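Local coordinates for protein DnaJ homolog subfamily C member 10 (Mus musculus, PDB 3APQ) that reduces disulfides in the endoplasmic reticulum, serving both correct folding and the degradation of misfolded proteins, and carries a J domain that engages the Hsp70 chaperone HSPA5, at residues Q2-L7 and Y67-L72; E18-F23 and I92-P97; K29-K34 and G43-I48; L172-S177 and V194-Q199. All blocks are in the same frame, centred on the assembly; numbering follows the deposited sequence.

Contact 1 (Q2-L7 and Y67-L72)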
loop_
_atom_site.group_PDB
_atom_site.type_symbol
_atom_site.label_atom_id
_atom_site.label_comp_id
_atom_site.label_asym_id
_atom_site.label_seq_id
_atom_site.Cartn_x
_atom_site.Cartn_y
_atom_site.Cartn_z
ATOM N N GLN A 2 -7.908 -13.432 23.492
ATOM C CA GLN A 2 -7.175 -12.560 22.551
ATOM C C GLN A 2 -7.186 -13.083 21.109
ATOM O O GLN A 2 -7.146 -14.278 20.851
ATOM C CB GLN A 2 -5.732 -12.365 23.086
ATOM C CG GLN A 2 -4.882 -11.336 22.336
ATOM C CD GLN A 2 -5.400 -9.926 22.584
ATOM O OE1 GLN A 2 -4.747 -9.120 23.261
ATOM N NE2 GLN A 2 -6.598 -9.629 22.067
ATOM N N ASN A 3 -7.244 -12.194 20.131
ATOM C CA ASN A 3 -7.039 -12.615 18.757
ATOM C C ASN A 3 -6.328 -11.481 18.060
ATOM O O ASN A 3 -6.150 -10.402 18.653
ATOM C CB ASN A 3 -8.399 -12.929 18.075
ATOM C CG ASN A 3 -9.359 -11.747 18.087
ATOM O OD1 ASN A 3 -9.113 -10.720 17.460
ATOM N ND2 ASN A 3 -10.481 -11.913 18.789
ATOM N N PHE A 4 -5.920 -11.685 16.803
ATOM C CA PHE A 4 -5.104 -10.675 16.147
ATOM C C PHE A 4 -5.790 -9.337 15.980
ATOM O O PHE A 4 -5.129 -8.288 15.980
ATOM C CB PHE A 4 -4.583 -11.173 14.775
ATOM C CG PHE A 4 -3.551 -12.255 14.855
ATOM C CD1 PHE A 4 -2.794 -12.464 16.025
ATOM C CD2 PHE A 4 -3.296 -13.045 13.727
ATOM C CE1 PHE A 4 -1.838 -13.450 16.087
ATOM C CE2 PHE A 4 -2.338 -14.032 13.766
ATOM C CZ PHE A 4 -1.600 -14.242 14.969
ATOM N N TYR A 5 -7.101 -9.398 15.739
ATOM C CA TYR A 5 -7.926 -8.209 15.581
ATOM C C TYR A 5 -7.976 -7.376 16.859
ATOM O O TYR A 5 -7.678 -6.188 16.845
ATOM C CB TYR A 5 -9.331 -8.667 15.172
ATOM C CG TYR A 5 -9.326 -9.277 13.793
ATOM C CD1 TYR A 5 -9.088 -8.485 12.691
ATOM C CD2 TYR A 5 -9.552 -10.629 13.608
ATOM C CE1 TYR A 5 -9.074 -9.037 11.397
ATOM C CE2 TYR A 5 -9.540 -11.215 12.343
ATOM C CZ TYR A 5 -9.312 -10.402 11.245
ATOM O OH TYR A 5 -9.296 -10.946 9.994
ATOM N N SER A 6 -8.357 -8.011 17.971
ATOM C CA SER A 6 -8.438 -7.280 19.228
ATOM C C SER A 6 -7.057 -6.830 19.698
ATOM O O SER A 6 -6.939 -5.764 20.309
ATOM C CB SER A 6 -9.216 -8.085 20.270
ATOM O OG SER A 6 -8.545 -9.293 20.589
ATOM N N LEU A 7 -5.996 -7.572 19.343
ATOM C CA LEU A 7 -4.649 -7.108 19.673
ATOM C C LEU A 7 -4.355 -5.765 18.999
ATOM O O LEU A 7 -3.747 -4.840 19.596
ATOM C CB LEU A 7 -3.614 -8.165 19.290
ATOM C CG LEU A 7 -2.198 -7.962 19.859
ATOM C CD1 LEU A 7 -2.119 -8.014 21.417
ATOM C CD2 LEU A 7 -1.234 -9.006 19.211
ATOM N N TYR A 67 -9.283 -20.723 10.656
ATOM C CA TYR A 67 -8.668 -21.755 11.472
ATOM C C TYR A 67 -7.903 -21.260 12.702
ATOM O O TYR A 67 -7.235 -22.066 13.362
ATOM C CB TYR A 67 -7.655 -22.499 10.611
ATOM C CG TYR A 67 -8.285 -23.169 9.413
ATOM C CD1 TYR A 67 -9.256 -24.162 9.601
ATOM C CD2 TYR A 67 -7.932 -22.792 8.098
ATOM C CE1 TYR A 67 -9.854 -24.783 8.523
ATOM C CE2 TYR A 67 -8.544 -23.402 6.993
ATOM C CZ TYR A 67 -9.478 -24.390 7.221
ATOM O OH TYR A 67 -10.073 -25.030 6.186
ATOM N N GLY A 68 -7.912 -19.957 12.971
ATOM C CA GLY A 68 -6.967 -19.416 13.960
ATOM C C GLY A 68 -5.526 -19.620 13.530
ATOM O O GLY A 68 -5.187 -19.544 12.347
ATOM N N GLU A 69 -4.660 -19.905 14.497
ATOM C CA GLU A 69 -3.211 -19.829 14.284
ATOM C C GLU A 69 -2.605 -21.094 13.668
ATOM O O GLU A 69 -1.417 -21.369 13.818
ATOM C CB GLU A 69 -2.522 -19.530 15.633
ATOM C CG GLU A 69 -2.843 -18.128 16.163
ATOM C CD GLU A 69 -1.819 -17.600 17.160
ATOM O OE1 GLU A 69 -0.785 -18.285 17.398
ATOM O OE2 GLU A 69 -2.051 -16.496 17.707
ATOM N N LYS A 70 -3.429 -21.860 12.968
ATOM C CA LYS A 70 -2.988 -23.100 12.363
ATOM C C LYS A 70 -1.738 -22.867 11.486
ATOM O O LYS A 70 -1.692 -21.886 10.715
ATOM C CB LYS A 70 -4.149 -23.667 11.533
ATOM C CG LYS A 70 -3.803 -24.983 10.885
ATOM C CD LYS A 70 -4.873 -25.348 9.890
ATOM C CE LYS A 70 -4.724 -26.791 9.514
ATOM N NZ LYS A 70 -5.791 -27.105 8.517
ATOM N N GLY A 71 -0.722 -23.727 11.649
ATOM C CA GLY A 71 0.506 -23.625 10.871
ATOM C C GLY A 71 1.439 -22.456 11.205
ATOM O O GLY A 71 2.535 -22.353 10.628
ATOM N N LEU A 72 1.045 -21.588 12.146
ATOM C CA LEU A 72 1.923 -20.484 12.598
ATOM C C LEU A 72 2.909 -20.984 13.646
ATOM O O LEU A 72 2.657 -21.993 14.283
ATOM C CB LEU A 72 1.087 -19.328 13.174
ATOM C CG LEU A 72 -0.043 -18.745 12.320
ATOM C CD1 LEU A 72 -0.553 -17.456 12.965
ATOM C CD2 LEU A 72 0.466 -18.479 10.889
#
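The ring of F4, on the first helix of the J domain, meets L72 and E69 in the loop that follows helix 58-67, so the contact joins the start of the domain to the chain leaving its last helix. F4 CG lies opposite the carbonyl carbon (chi1 -70°), which directs the ring to the loop. L72 approaches it head-on, the methyl CD1 at the ring edge, near its plane, with F4 CZ 3.9 Å from L72 CD1. E69 crosses the ring obliquely on an extended chain, and its carboxylate plane is turned 30° from that of the ring; F4 CE1 lies 3.5 Å from E69 OE2. This is no hydrogen bond: the charge of E69 is paired through OE1 with R50 of helix 41-55, while F4 also stacks on Y64. A type II turn from E69 to L72, closed by L72 N to E69 O, brings both side chains to the same ring. Within 2-7, N3 and S6 form a capping box that starts helix 4-8. S6 N donates to N3 OD1 at 2.9 Å, from above the carbonyl plane, and N3 N returns the bond to S6 OG over 3.2 Å, with an N-H...O angle of 160°.

Contact 2 (E18-F23 and I92-P97)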
loop_
_atom_site.group_PDB
_atom_site.type_symbol
_atom_site.label_atom_id
_atom_site.label_comp_id
_atom_site.label_asym_id
_atom_site.label_seq_id
_atom_site.Cartn_x
_atom_site.Cartn_y
_atom_site.Cartn_z
ATOM N N GLU A 18 -7.152 -0.043 7.269
ATOM C CA GLU A 18 -7.461 0.173 8.726
ATOM C C GLU A 18 -6.488 -0.541 9.627
ATOM O O GLU A 18 -6.005 -0.004 10.670
ATOM C CB GLU A 18 -8.906 -0.279 9.048
ATOM C CG GLU A 18 -9.902 0.748 8.598
ATOM C CD GLU A 18 -11.354 0.223 8.495
ATOM O OE1 GLU A 18 -11.611 -0.919 8.060
ATOM O OE2 GLU A 18 -12.263 1.009 8.815
ATOM N N ILE A 19 -6.202 -1.771 9.237
ATOM C CA ILE A 19 -5.199 -2.586 9.923
ATOM C C ILE A 19 -3.814 -1.904 9.946
ATOM O O ILE A 19 -3.160 -1.861 11.017
ATOM C CB ILE A 19 -5.136 -4.021 9.357
ATOM C CG1 ILE A 19 -6.497 -4.721 9.591
ATOM C CG2 ILE A 19 -3.894 -4.804 9.903
ATOM C CD1 ILE A 19 -6.783 -5.941 8.672
ATOM N N ARG A 20 -3.342 -1.365 8.814
ATOM C CA ARG A 20 -2.065 -0.625 8.856
ATOM C C ARG A 20 -2.102 0.527 9.785
ATOM O O ARG A 20 -1.125 0.759 10.506
ATOM C CB ARG A 20 -1.660 -0.060 7.472
ATOM C CG ARG A 20 -1.256 -1.143 6.481
ATOM C CD ARG A 20 -0.628 -0.535 5.175
ATOM N NE ARG A 20 -1.639 0.204 4.397
ATOM C CZ ARG A 20 -2.397 -0.344 3.453
ATOM N NH1 ARG A 20 -2.345 -1.673 3.213
ATOM N NH2 ARG A 20 -3.226 0.428 2.751
ATOM N N GLN A 21 -3.181 1.297 9.735
ATOM C CA GLN A 21 -3.270 2.484 10.561
ATOM C C GLN A 21 -3.247 2.116 12.060
ATOM O O GLN A 21 -2.576 2.817 12.880
ATOM C CB GLN A 21 -4.435 3.350 10.140
ATOM C CG GLN A 21 -4.104 3.942 8.687
ATOM C CD GLN A 21 -2.669 4.594 8.661
ATOM O OE1 GLN A 21 -2.430 5.547 9.415
ATOM N NE2 GLN A 21 -1.707 4.027 7.858
ATOM N N ALA A 22 -3.895 1.010 12.414
ATOM C CA ALA A 22 -3.970 0.675 13.826
ATOM C C ALA A 22 -2.598 0.218 14.282
ATOM O O ALA A 22 -2.152 0.605 15.353
ATOM C CB ALA A 22 -5.003 -0.410 14.094
ATOM N N PHE A 23 -1.995 -0.652 13.485
ATOM C CA PHE A 23 -0.608 -1.137 13.715
ATOM C C PHE A 23 0.380 0.037 13.801
ATOM O O PHE A 23 1.195 0.099 14.726
ATOM C CB PHE A 23 -0.222 -2.188 12.641
ATOM C CG PHE A 23 1.227 -2.592 12.656
ATOM C CD1 PHE A 23 1.761 -3.316 13.712
ATOM C CD2 PHE A 23 2.059 -2.183 11.632
ATOM C CE1 PHE A 23 3.150 -3.652 13.727
ATOM C CE2 PHE A 23 3.434 -2.521 11.618
ATOM C CZ PHE A 23 3.979 -3.249 12.675
ATOM N N ILE A 92 2.076 4.709 3.004
ATOM C CA ILE A 92 2.372 6.049 2.500
ATOM C C ILE A 92 1.143 6.875 2.167
ATOM O O ILE A 92 1.101 8.086 2.428
ATOM C CB ILE A 92 3.244 5.923 1.122
ATOM C CG1 ILE A 92 4.633 5.408 1.486
ATOM C CG2 ILE A 92 3.452 7.214 0.430
ATOM C CD1 ILE A 92 5.135 6.015 2.851
ATOM N N TYR A 93 0.194 6.244 1.499
ATOM C CA TYR A 93 -0.939 7.033 0.986
ATOM C C TYR A 93 -2.209 6.827 1.745
ATOM O O TYR A 93 -3.238 7.218 1.221
ATOM C CB TYR A 93 -1.182 6.742 -0.520
ATOM C CG TYR A 93 -0.003 7.228 -1.374
ATOM C CD1 TYR A 93 0.346 8.592 -1.439
ATOM C CD2 TYR A 93 0.783 6.304 -2.084
ATOM C CE1 TYR A 93 1.430 9.033 -2.224
ATOM C CE2 TYR A 93 1.880 6.726 -2.815
ATOM C CZ TYR A 93 2.180 8.096 -2.889
ATOM O OH TYR A 93 3.257 8.471 -3.632
ATOM N N ASP A 94 -2.129 6.239 2.940
ATOM C CA ASP A 94 -3.317 5.900 3.764
ATOM C C ASP A 94 -4.129 7.079 4.253
ATOM O O ASP A 94 -5.298 6.912 4.603
ATOM C CB ASP A 94 -2.935 5.040 4.956
ATOM C CG ASP A 94 -2.594 3.594 4.542
ATOM O OD1 ASP A 94 -2.775 3.237 3.336
ATOM O OD2 ASP A 94 -2.131 2.835 5.415
ATOM N N ASP A 95 -3.500 8.265 4.333
ATOM C CA ASP A 95 -4.236 9.457 4.718
ATOM C C ASP A 95 -4.620 10.359 3.552
ATOM O O ASP A 95 -4.988 11.501 3.808
ATOM C CB ASP A 95 -3.426 10.305 5.719
ATOM C CG ASP A 95 -3.114 9.574 6.988
ATOM O OD1 ASP A 95 -3.992 8.862 7.534
ATOM O OD2 ASP A 95 -1.988 9.736 7.495
ATOM N N ASP A 96 -4.512 9.867 2.299
ATOM C CA ASP A 96 -4.848 10.587 1.085
ATOM C C ASP A 96 -6.055 9.886 0.474
ATOM O O ASP A 96 -5.909 8.878 -0.208
ATOM C CB ASP A 96 -3.647 10.586 0.125
ATOM C CG ASP A 96 -2.396 11.028 0.834
ATOM O OD1 ASP A 96 -2.452 12.168 1.347
ATOM O OD2 ASP A 96 -1.425 10.231 0.954
ATOM N N PRO A 97 -7.273 10.410 0.737
ATOM C CA PRO A 97 -8.449 9.665 0.311
ATOM C C PRO A 97 -8.582 9.641 -1.223
ATOM O O PRO A 97 -9.265 8.763 -1.755
ATOM C CB PRO A 97 -9.627 10.458 0.974
ATOM C CG PRO A 97 -9.092 11.785 1.285
ATOM C CD PRO A 97 -7.630 11.516 1.634
#
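R20 and D94 form a salt bridge in which the guanidinium grips the carboxylate side-on, one nitrogen to each oxygen. R20 NE reaches D94 OD2 at 2.9 Å on its syn lone pair, and R20 NH2 reaches D94 OD1 at 2.9 Å, also on the syn side but somewhat out of the carboxylate plane. Both bonds are nearly straight, and the two flat groups are almost coplanar. The bend of the arginine chain at chi3 (-68°) turns this NE edge to the aspartate, while NH1 forms a second salt bridge with E103. Held by D94 on its NE edge and by E103 at NH1, the guanidinium is fixed in its rotation, and its charge is probably balanced by the two carboxylates.

These bonds tie helix 16-30 of the J domain to the loop ahead of the first strand of the thioredoxin domain, and so bridge the two domains of this fragment. Y93, next to D94, packs on W136 and A133 of helix 127-142.

A hydrogen bond from an uncharged donor adds to the charged pair. Q21 NE2 donates to D94 OD2 over 2.8 Å, using the anti lone pair, so that this oxygen accepts from two donors. The amide stands almost upright to the carboxylate, at 85°, and the bond is more bent, at 140°. The backbone contributes as well: D94 O accepts from R17 NE, one turn before Q21 on the same helix.

Contact 3 (K29-K34 and G43-I48)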
loop_
_atom_site.group_PDB
_atom_site.type_symbol
_atom_site.label_atom_id
_atom_site.label_comp_id
_atom_site.label_asym_id
_atom_site.label_seq_id
_atom_site.Cartn_x
_atom_site.Cartn_y
_atom_site.Cartn_z
ATOM N N LYS A 29 4.162 4.635 19.133
ATOM C CA LYS A 29 4.215 4.838 20.579
ATOM C C LYS A 29 5.131 3.838 21.224
ATOM O O LYS A 29 5.928 4.210 22.078
ATOM C CB LYS A 29 2.820 4.795 21.248
ATOM C CG LYS A 29 2.856 4.711 22.833
ATOM C CD LYS A 29 1.622 5.362 23.534
ATOM C CE LYS A 29 1.880 5.604 25.051
ATOM N NZ LYS A 29 2.260 4.329 25.837
ATOM N N LEU A 30 5.039 2.587 20.803
ATOM C CA LEU A 30 5.667 1.484 21.530
ATOM C C LEU A 30 6.977 0.893 21.015
ATOM O O LEU A 30 7.462 -0.050 21.611
ATOM C CB LEU A 30 4.698 0.290 21.550
ATOM C CG LEU A 30 3.323 0.498 22.203
ATOM C CD1 LEU A 30 2.541 -0.826 22.145
ATOM C CD2 LEU A 30 3.445 1.040 23.619
ATOM N N HIS A 31 7.492 1.354 19.878
ATOM C CA HIS A 31 8.638 0.735 19.276
ATOM C C HIS A 31 9.747 0.556 20.347
ATOM O O HIS A 31 10.074 1.499 21.027
ATOM C CB HIS A 31 9.183 1.663 18.180
ATOM C CG HIS A 31 10.113 0.999 17.227
ATOM N ND1 HIS A 31 11.428 0.690 17.551
ATOM C CD2 HIS A 31 9.915 0.559 15.957
ATOM C CE1 HIS A 31 11.995 0.096 16.509
ATOM N NE2 HIS A 31 11.095 0.005 15.532
ATOM N N PRO A 32 10.352 -0.629 20.453
ATOM C CA PRO A 32 11.448 -0.941 21.419
ATOM C C PRO A 32 12.635 0.048 21.375
ATOM O O PRO A 32 13.187 0.393 22.417
ATOM C CB PRO A 32 11.963 -2.287 20.946
ATOM C CG PRO A 32 10.726 -2.906 20.245
ATOM C CD PRO A 32 10.071 -1.753 19.535
ATOM N N ASP A 33 13.030 0.475 20.186
ATOM C CA ASP A 33 14.163 1.405 20.049
ATOM C C ASP A 33 13.852 2.740 20.741
ATOM O O ASP A 33 14.751 3.461 21.181
ATOM C CB ASP A 33 14.453 1.694 18.572
ATOM C CG ASP A 33 15.007 0.488 17.823
ATOM O OD1 ASP A 33 15.103 -0.584 18.427
ATOM O OD2 ASP A 33 15.297 0.617 16.596
ATOM N N LYS A 34 12.574 3.086 20.791
ATOM C CA LYS A 34 12.151 4.358 21.396
ATOM C C LYS A 34 11.802 4.183 22.871
ATOM O O LYS A 34 11.435 5.153 23.541
ATOM C CB LYS A 34 10.905 4.869 20.619
ATOM C CG LYS A 34 11.285 5.390 19.267
ATOM C CD LYS A 34 12.136 6.642 19.379
ATOM C CE LYS A 34 12.389 7.277 18.050
ATOM N NZ LYS A 34 13.615 6.760 17.357
ATOM N N GLY A 43 9.398 -7.729 23.409
ATOM C CA GLY A 43 8.456 -8.887 23.346
ATOM C C GLY A 43 7.035 -8.515 22.941
ATOM O O GLY A 43 6.409 -9.154 22.068
ATOM N N ASP A 44 6.537 -7.444 23.574
ATOM C CA ASP A 44 5.227 -6.875 23.274
ATOM C C ASP A 44 5.109 -6.512 21.762
ATOM O O ASP A 44 4.110 -6.827 21.077
ATOM C CB ASP A 44 4.977 -5.596 24.121
ATOM C CG ASP A 44 5.114 -5.826 25.624
ATOM O OD1 ASP A 44 4.913 -6.967 26.082
ATOM O OD2 ASP A 44 5.454 -4.851 26.369
ATOM N N PHE A 45 6.127 -5.838 21.240
ATOM C CA PHE A 45 6.078 -5.437 19.833
ATOM C C PHE A 45 6.137 -6.627 18.856
ATOM O O PHE A 45 5.518 -6.607 17.758
ATOM C CB PHE A 45 7.166 -4.417 19.518
ATOM C CG PHE A 45 6.982 -3.714 18.193
ATOM C CD1 PHE A 45 5.866 -2.902 17.987
ATOM C CD2 PHE A 45 7.881 -3.876 17.163
ATOM C CE1 PHE A 45 5.675 -2.252 16.763
ATOM C CE2 PHE A 45 7.704 -3.229 15.938
ATOM C CZ PHE A 45 6.618 -2.417 15.742
ATOM N N LEU A 46 6.943 -7.626 19.200
ATOM C CA LEU A 46 7.015 -8.863 18.402
ATOM C C LEU A 46 5.583 -9.436 18.194
ATOM O O LEU A 46 5.246 -9.859 17.091
ATOM C CB LEU A 46 7.934 -9.904 19.096
ATOM C CG LEU A 46 9.458 -9.702 19.047
ATOM C CD1 LEU A 46 10.157 -10.966 19.443
ATOM C CD2 LEU A 46 9.915 -9.314 17.679
ATOM N N LYS A 47 4.768 -9.448 19.255
ATOM C CA LYS A 47 3.410 -10.001 19.177
ATOM C C LYS A 47 2.528 -9.172 18.258
ATOM O O LYS A 47 1.755 -9.723 17.510
ATOM C CB LYS A 47 2.730 -10.042 20.534
ATOM C CG LYS A 47 3.369 -10.993 21.571
ATOM C CD LYS A 47 2.908 -10.755 23.058
ATOM C CE LYS A 47 1.358 -10.744 23.270
ATOM N NZ LYS A 47 0.686 -9.381 23.018
ATOM N N ILE A 48 2.632 -7.847 18.364
ATOM C CA ILE A 48 1.830 -6.943 17.503
ATOM C C ILE A 48 2.312 -7.119 16.064
ATOM O O ILE A 48 1.517 -7.182 15.127
ATOM C CB ILE A 48 1.984 -5.427 17.937
ATOM C CG1 ILE A 48 1.356 -5.099 19.273
ATOM C CG2 ILE A 48 1.424 -4.477 16.883
ATOM C CD1 ILE A 48 0.406 -6.142 19.815
#
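The His-Pro-Asp motif of the J domain, H31 to D33, begins where helix 16-30 ends, and here it packs against F45 of helix 41-55. P32 meets F45 at about a right angle: P32 CD lies 3.9 Å from F45 CD2, and P32 CG is equally close to F45 CB. F45 CG is anti to its own nitrogen (chi1 -166°), which carries the ring across to the motif. The imidazole of H31 reaches the same ring obliquely, with centroids 5.5 Å apart and planes at 43°. In J domains this tripeptide lies in the loop that links the two long antiparallel helices and is needed to stimulate the Hsp70 ATPase, a role consistent with the binding of HSPA5 by this protein. Both imidazole nitrogens are engaged. D33 N donates to H31 ND1 at 3.1 Å, in the ring plane, and NE2 bonds to the carbonyl oxygen of E81. Y80 meets both the H31 and F45 rings edge-to-face.

Contact 4 (L172-S177 and V194-Q199)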
loop_
_atom_site.group_PDB
_atom_site.type_symbol
_atom_site.label_atom_id
_atom_site.label_comp_id
_atom_site.label_asym_id
_atom_site.label_seq_id
_atom_site.Cartn_x
_atom_site.Cartn_y
_atom_site.Cartn_z
ATOM N N LEU A 172 5.251 4.540 -13.056
ATOM C CA LEU A 172 3.876 5.023 -13.152
ATOM C C LEU A 172 3.278 4.540 -14.481
ATOM O O LEU A 172 3.842 4.790 -15.555
ATOM C CB LEU A 172 3.783 6.561 -13.079
ATOM C CG LEU A 172 4.573 7.401 -12.035
ATOM C CD1 LEU A 172 4.151 8.857 -11.910
ATOM C CD2 LEU A 172 4.748 6.823 -10.674
ATOM N N PHE A 173 2.152 3.841 -14.395
ATOM C CA PHE A 173 1.549 3.237 -15.590
ATOM C C PHE A 173 0.089 3.564 -15.606
ATOM O O PHE A 173 -0.589 3.523 -14.552
ATOM C CB PHE A 173 1.650 1.727 -15.532
ATOM C CG PHE A 173 3.000 1.169 -15.918
ATOM C CD1 PHE A 173 3.302 0.919 -17.278
ATOM C CD2 PHE A 173 3.952 0.853 -14.950
ATOM C CE1 PHE A 173 4.555 0.360 -17.665
ATOM C CE2 PHE A 173 5.202 0.286 -15.326
ATOM C CZ PHE A 173 5.500 0.056 -16.680
ATOM N N ILE A 174 -0.431 3.828 -16.796
ATOM C CA ILE A 174 -1.866 4.017 -16.915
ATOM C C ILE A 174 -2.500 2.778 -17.581
ATOM O O ILE A 174 -1.914 2.174 -18.514
ATOM C CB ILE A 174 -2.152 5.380 -17.539
ATOM C CG1 ILE A 174 -3.595 5.791 -17.333
ATOM C CG2 ILE A 174 -1.765 5.408 -18.998
ATOM C CD1 ILE A 174 -3.800 7.330 -17.368
ATOM N N PHE A 175 -3.648 2.345 -17.050
ATOM C CA PHE A 175 -4.262 1.057 -17.468
ATOM C C PHE A 175 -5.732 1.289 -17.816
ATOM O O PHE A 175 -6.444 2.073 -17.161
ATOM C CB PHE A 175 -4.277 0.035 -16.299
ATOM C CG PHE A 175 -2.930 -0.382 -15.796
ATOM C CD1 PHE A 175 -2.285 -1.499 -16.347
ATOM C CD2 PHE A 175 -2.313 0.321 -14.745
ATOM C CE1 PHE A 175 -1.012 -1.941 -15.875
ATOM C CE2 PHE A 175 -1.042 -0.088 -14.268
ATOM C CZ PHE A 175 -0.378 -1.223 -14.864
ATOM N N ARG A 176 -6.218 0.570 -18.822
ATOM C CA ARG A 176 -7.663 0.425 -18.979
ATOM C C ARG A 176 -7.943 -0.924 -19.657
ATOM O O ARG A 176 -7.348 -1.222 -20.700
ATOM C CB ARG A 176 -8.275 1.571 -19.784
ATOM C CG ARG A 176 -9.817 1.634 -19.671
ATOM C CD ARG A 176 -10.484 2.117 -20.936
ATOM N NE ARG A 176 -9.590 2.935 -21.756
ATOM C CZ ARG A 176 -9.546 4.269 -21.748
ATOM N NH1 ARG A 176 -10.348 4.980 -20.942
ATOM N NH2 ARG A 176 -8.680 4.900 -22.549
ATOM N N SER A 177 -8.825 -1.726 -19.054
ATOM C CA SER A 177 -9.252 -2.983 -19.665
ATOM C C SER A 177 -9.326 -2.888 -21.191
ATOM O O SER A 177 -9.892 -1.939 -21.743
ATOM C CB SER A 177 -10.628 -3.400 -19.141
ATOM O OG SER A 177 -10.945 -4.678 -19.654
ATOM N N VAL A 194 -0.791 15.807 -14.734
ATOM C CA VAL A 194 -2.152 16.237 -15.127
ATOM C C VAL A 194 -2.337 16.169 -16.649
ATOM O O VAL A 194 -3.289 15.550 -17.105
ATOM C CB VAL A 194 -2.491 17.613 -14.633
ATOM C CG1 VAL A 194 -3.826 18.085 -15.246
ATOM C CG2 VAL A 194 -2.585 17.633 -13.065
ATOM N N ALA A 195 -1.371 16.721 -17.408
ATOM C CA ALA A 195 -1.427 16.750 -18.892
ATOM C C ALA A 195 -1.394 15.337 -19.460
ATOM O O ALA A 195 -2.071 15.015 -20.440
ATOM C CB ALA A 195 -0.284 17.551 -19.443
ATOM N N PHE A 196 -0.637 14.472 -18.819
ATOM C CA PHE A 196 -0.604 13.084 -19.252
ATOM C C PHE A 196 -1.917 12.366 -18.947
ATOM O O PHE A 196 -2.429 11.663 -19.814
ATOM C CB PHE A 196 0.572 12.349 -18.616
ATOM C CG PHE A 196 0.619 10.874 -18.895
ATOM C CD1 PHE A 196 1.213 10.378 -20.055
ATOM C CD2 PHE A 196 0.160 9.979 -17.947
ATOM C CE1 PHE A 196 1.294 8.990 -20.290
ATOM C CE2 PHE A 196 0.239 8.577 -18.155
ATOM C CZ PHE A 196 0.808 8.075 -19.306
ATOM N N ALA A 197 -2.405 12.485 -17.713
ATOM C CA ALA A 197 -3.623 11.812 -17.317
ATOM C C ALA A 197 -4.785 12.299 -18.175
ATOM O O ALA A 197 -5.603 11.492 -18.655
ATOM C CB ALA A 197 -3.923 12.043 -15.863
ATOM N N MET A 198 -4.810 13.601 -18.422
ATOM C CA MET A 198 -5.919 14.203 -19.149
ATOM C C MET A 198 -5.931 13.826 -20.622
ATOM O O MET A 198 -7.011 13.712 -21.207
ATOM C CB MET A 198 -5.891 15.718 -19.011
ATOM C CG MET A 198 -6.296 16.209 -17.647
ATOM S SD MET A 198 -7.910 15.644 -17.114
ATOM C CE MET A 198 -8.901 16.590 -18.304
ATOM N N GLN A 199 -4.780 13.635 -21.265
ATOM C CA GLN A 199 -4.893 13.075 -22.618
ATOM C C GLN A 199 -5.544 11.694 -22.620
ATOM O O GLN A 199 -6.295 11.372 -23.507
ATOM C CB GLN A 199 -3.585 13.119 -23.433
ATOM C CG GLN A 199 -2.572 12.128 -23.050
ATOM C CD GLN A 199 -1.227 12.438 -23.693
ATOM O OE1 GLN A 199 -0.808 11.744 -24.605
ATOM N NE2 GLN A 199 -0.556 13.500 -23.224
#
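The F196 ring is met obliquely by the methyl CG2 of I174. F196 CZ lies 3.7 Å from I174 CG2, and CE2 of the same ring is almost as close to that methyl. Other aromatic rings also meet F196: Y184 edge-to-face, F118 and H200 at intermediate tilts. The side chains of I174 and F196 run antiparallel alongside one another. F196 has CG anti to the backbone N (chi1 174°), which sends the ring from the helix toward the strand. The branch of I174 divides the work: CG2 takes the ring, while CG1, itself anti to the backbone N (chi1 -164°), carries CD1 toward the helix backbone, 4.5 Å from the CA of A197. At this point the two backbones are nearest, with I174 CA 8.0 Å from A197 CA.

No hydrogen bond crosses the interface, and the union is wholly apolar. The polar backbone of the strand is used within the sheet instead, where I174 pairs with V182 on one neighbouring strand and F173 with V119 on the other. L116 and F118 also touch I174, and F139 of helix 127-142 touches A197. The arrangement is that of the thioredoxin fold, in which the C-terminal helix 190-202 lies on one face of the central sheet and covers strand 171-175.

How the contacts relate
Contacts 1 and 3 belong to the J domain and contact 4 to the thioredoxin domain, on opposite sides of the chain's centre; contact 2 lies between and joins the two domains. Contacts 3 and 4 are buried, with no hydrogen bond across: phenylalanine meets proline and histidine in one, isoleucine in the other. Contacts 1 and 2 are partly buried: in the first a carboxylate accompanies the apolar edge, in the second charge and hydrogen bonds do all the work. Contacts 2 and 3 share helix 16-30 and touch where F23 packs on I48 and F45. I48 also meets L7, linking contact 3 to contact 1, whereas contact 4 touches none of the others.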